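Local coordinates for protein PTHB1 (Homo sapiens, PDB 4YD8) that is part of the BBSome, a coat complex thought to sort specific membrane proteins to primary cilia, and is represented here by its N-terminal seven-bladed beta-propeller, at residues 41-45 / 55-59. Residues are numbered along the deposited sequence; the frame is centred on the assembly and turned at random.
Sequences QDKII and IFSPH
I44 and F56 form an antiparallel hydrogen-bonded pair in the hairpin of strands 43-47 and 52-56, the two middle strands of a four-stranded propeller blade. I44 N donates to F56 O (2.9 Å) and F56 N to I44 O (2.8 Å), both within the acceptor carbonyl planes. I44 O also receives the CA-H of I55, a second and weaker contact at 3.2 Å from CA. Beyond the last bridge the chains are joined by a water, which donates to D42 O and lies 2.5 Å from S57 OG.

Apolar contacts occupy both faces. On one, I44 and F56 meet at their CB atoms, while CD1 of I44, carried by a CG1 anti to its own carbonyl carbon (chi1 -56°), reaches across to CG of P58 at 3.8 Å. This face packs on L358 and C360 of strand 357-362, and the F56 ring meets W14 edge-to-face. On the other, I45 and I55 lie side by side, CG1 against CG1, and CG2 of I55 touches CB of K43 at 3.9 Å.

K43 packs its CB close to F56 O (3.4 Å) as well as on the I55 methyl, then bends at chi2 (78°) and takes NZ back to Q41 O (2.8 Å), above that carbonyl plane, and into a salt bridge with D35. A methionine here would probably leave D35 without this countercharge and Q41 O without this donor.

Backbone bonds thus fix the register at I44 and F56, apolar side chains pack on both faces, and the lysine ammonium ties the start of strand 43-47 to the loop before it.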
ATOM      1  N   GLN A  41      13.890   5.831   9.984  1.00 27.22           N
ATOM      2  CA  GLN A  41      14.054   5.284   8.636  1.00 25.74           C
ATOM      3  C   GLN A  41      13.036   4.197   8.305  1.00 26.71           C
ATOM      4  O   GLN A  41      12.724   3.345   9.144  1.00 28.37           O
ATOM      5  CB  GLN A  41      15.466   4.721   8.472  1.00 29.70           C
ATOM      6  CG  GLN A  41      16.527   5.777   8.618  1.00 40.82           C
ATOM      7  CD  GLN A  41      16.502   6.722   7.452  1.00 48.63           C
ATOM      8  OE1 GLN A  41      16.778   6.323   6.317  1.00 45.10           O
ATOM      9  NE2 GLN A  41      16.141   7.972   7.707  1.00 58.83           N
ATOM     10  N   ASP A  42      12.536   4.194   7.070  1.00 25.24           N
ATOM     11  CA  ASP A  42      11.688   3.084   6.644  1.00 23.56           C
ATOM     12  C   ASP A  42      12.510   1.825   6.413  1.00 25.32           C
ATOM     13  O   ASP A  42      13.721   1.889   6.212  1.00 25.20           O
ATOM     14  CB  ASP A  42      10.918   3.423   5.363  1.00 22.95           C
ATOM     15  CG  ASP A  42       9.864   4.475   5.593  1.00 30.01           C
ATOM     16  OD1 ASP A  42       9.230   4.431   6.676  1.00 27.95           O
ATOM     17  OD2 ASP A  42       9.678   5.336   4.706  1.00 33.53           O
ATOM     18  N   LYS A  43      11.841   0.685   6.470  1.00 20.40           N
ATOM     19  CA  LYS A  43      12.410  -0.561   5.974  1.00 21.64           C
ATOM     20  C   LYS A  43      11.501  -1.042   4.858  1.00 23.27           C
ATOM     21  O   LYS A  43      10.334  -0.671   4.826  1.00 22.03           O
ATOM     22  CB  LYS A  43      12.516  -1.623   7.067  1.00 23.28           C
ATOM     23  CG  LYS A  43      13.649  -1.366   8.050  1.00 32.51           C
ATOM     24  CD  LYS A  43      13.271  -0.300   9.049  1.00 34.59           C
ATOM     25  CE  LYS A  43      14.496   0.220   9.787  1.00 32.68           C
ATOM     26  NZ  LYS A  43      14.092   1.365  10.632  1.00 29.97           N
ATOM     27  N   ILE A  44      12.036  -1.849   3.948  1.00 18.24           N
ATOM     28  CA  ILE A  44      11.222  -2.423   2.880  1.00 18.75           C
ATOM     29  C   ILE A  44      10.709  -3.772   3.367  1.00 20.91           C
ATOM     30  O   ILE A  44      11.506  -4.637   3.757  1.00 22.67           O
ATOM     31  CB  ILE A  44      12.015  -2.620   1.586  1.00 20.60           C
ATOM     32  CG1 ILE A  44      12.654  -1.309   1.123  1.00 21.88           C
ATOM     33  CG2 ILE A  44      11.137  -3.183   0.479  1.00 19.22           C
ATOM     34  CD1 ILE A  44      13.634  -1.532  -0.000  1.00 23.57           C
ATOM     35  N   ILE A  45       9.390  -3.944   3.367  1.00 19.25           N
ATOM     36  CA  ILE A  45       8.800  -5.230   3.715  1.00 18.44           C
ATOM     37  C   ILE A  45       8.115  -5.788   2.486  1.00 19.12           C
ATOM     38  O   ILE A  45       7.289  -5.105   1.881  1.00 20.72           O
ATOM     39  CB  ILE A  45       7.755  -5.132   4.855  1.00 21.14           C
ATOM     40  CG1 ILE A  45       8.365  -4.463   6.091  1.00 25.64           C
ATOM     41  CG2 ILE A  45       7.189  -6.537   5.174  1.00 18.90           C
ATOM     42  CD1 ILE A  45       7.959  -3.039   6.276  1.00 27.85           C
ATOM     43  N   ILE A  55      12.419  -8.529   4.972  1.00 24.09           N
ATOM     44  CA  ILE A  55      12.559  -7.143   5.403  1.00 20.04           C
ATOM     45  C   ILE A  55      13.972  -6.656   5.079  1.00 20.62           C
ATOM     46  O   ILE A  55      14.953  -7.311   5.443  1.00 22.81           O
ATOM     47  CB  ILE A  55      12.308  -6.982   6.916  1.00 23.68           C
ATOM     48  CG1 ILE A  55      10.931  -7.548   7.307  1.00 23.71           C
ATOM     49  CG2 ILE A  55      12.431  -5.503   7.324  1.00 21.57           C
ATOM     50  CD1 ILE A  55      10.653  -7.441   8.827  1.00 21.44           C
ATOM     51  N   PHE A  56      14.066  -5.528   4.384  1.00 18.51           N
ATOM     52  CA  PHE A  56      15.358  -4.968   3.961  1.00 19.25           C
ATOM     53  C   PHE A  56      15.599  -3.580   4.529  1.00 24.31           C
ATOM     54  O   PHE A  56      14.676  -2.782   4.689  1.00 23.39           O
ATOM     55  CB  PHE A  56      15.470  -4.844   2.429  1.00 20.74           C
ATOM     56  CG  PHE A  56      15.381  -6.145   1.683  1.00 23.23           C
ATOM     57  CD1 PHE A  56      14.149  -6.656   1.301  1.00 27.58           C
ATOM     58  CD2 PHE A  56      16.539  -6.848   1.341  1.00 27.59           C
ATOM     59  CE1 PHE A  56      14.065  -7.849   0.598  1.00 24.25           C
ATOM     60  CE2 PHE A  56      16.462  -8.042   0.637  1.00 27.58           C
ATOM     61  CZ  PHE A  56      15.214  -8.546   0.270  1.00 26.61           C
ATOM     62  N   SER A  57      16.868  -3.285   4.767  1.00 23.03           N
ATOM     63  CA  SER A  57      17.318  -1.919   5.014  1.00 25.89           C
ATOM     64  C   SER A  57      18.476  -1.670   4.055  1.00 25.22           C
ATOM     65  O   SER A  57      19.620  -1.903   4.392  1.00 27.50           O
ATOM     66  CB  SER A  57      17.735  -1.734   6.479  1.00 30.22           C
ATOM     67  OG  SER A  57      18.008  -0.374   6.758  1.00 37.69           O
ATOM     68  N   PRO A  58      18.166  -1.239   2.832  1.00 28.20           N
ATOM     69  CA  PRO A  58      19.172  -1.197   1.760  1.00 28.83           C
ATOM     70  C   PRO A  58      20.236  -0.123   1.960  1.00 29.03           C
ATOM     71  O   PRO A  58      19.962   0.949   2.499  1.00 28.11           O
ATOM     72  CB  PRO A  58      18.344  -0.901   0.502  1.00 32.23           C
ATOM     73  CG  PRO A  58      17.069  -0.322   1.001  1.00 36.15           C
ATOM     74  CD  PRO A  58      16.815  -0.912   2.351  1.00 25.75           C
ATOM     75  N   HIS A  59      21.444  -0.429   1.512  1.00 26.06           N
ATOM     76  CA  HIS A  59      22.558   0.512   1.544  1.00 30.50           C
ATOM     77  C   HIS A  59      23.225   0.496   0.184  1.00 32.50           C
ATOM     78  O   HIS A  59      23.282  -0.545  -0.466  1.00 32.69           O
ATOM     79  CB  HIS A  59      23.570   0.140   2.635  1.00 39.42           C
ATOM     80  CG  HIS A  59      23.026   0.233   4.024  1.00 47.34           C
ATOM     81  ND1 HIS A  59      22.256  -0.760   4.590  1.00 50.09           N
ATOM     82  CD2 HIS A  59      23.138   1.202   4.963  1.00 55.70           C
ATOM     83  CE1 HIS A  59      21.913  -0.406   5.815  1.00 54.22           C
ATOM     84  NE2 HIS A  59      22.434   0.783   6.063  1.00 59.44           N
TER
HETATM   85  O   HOH W   1      16.373   1.339   5.833  1.00 34.09           O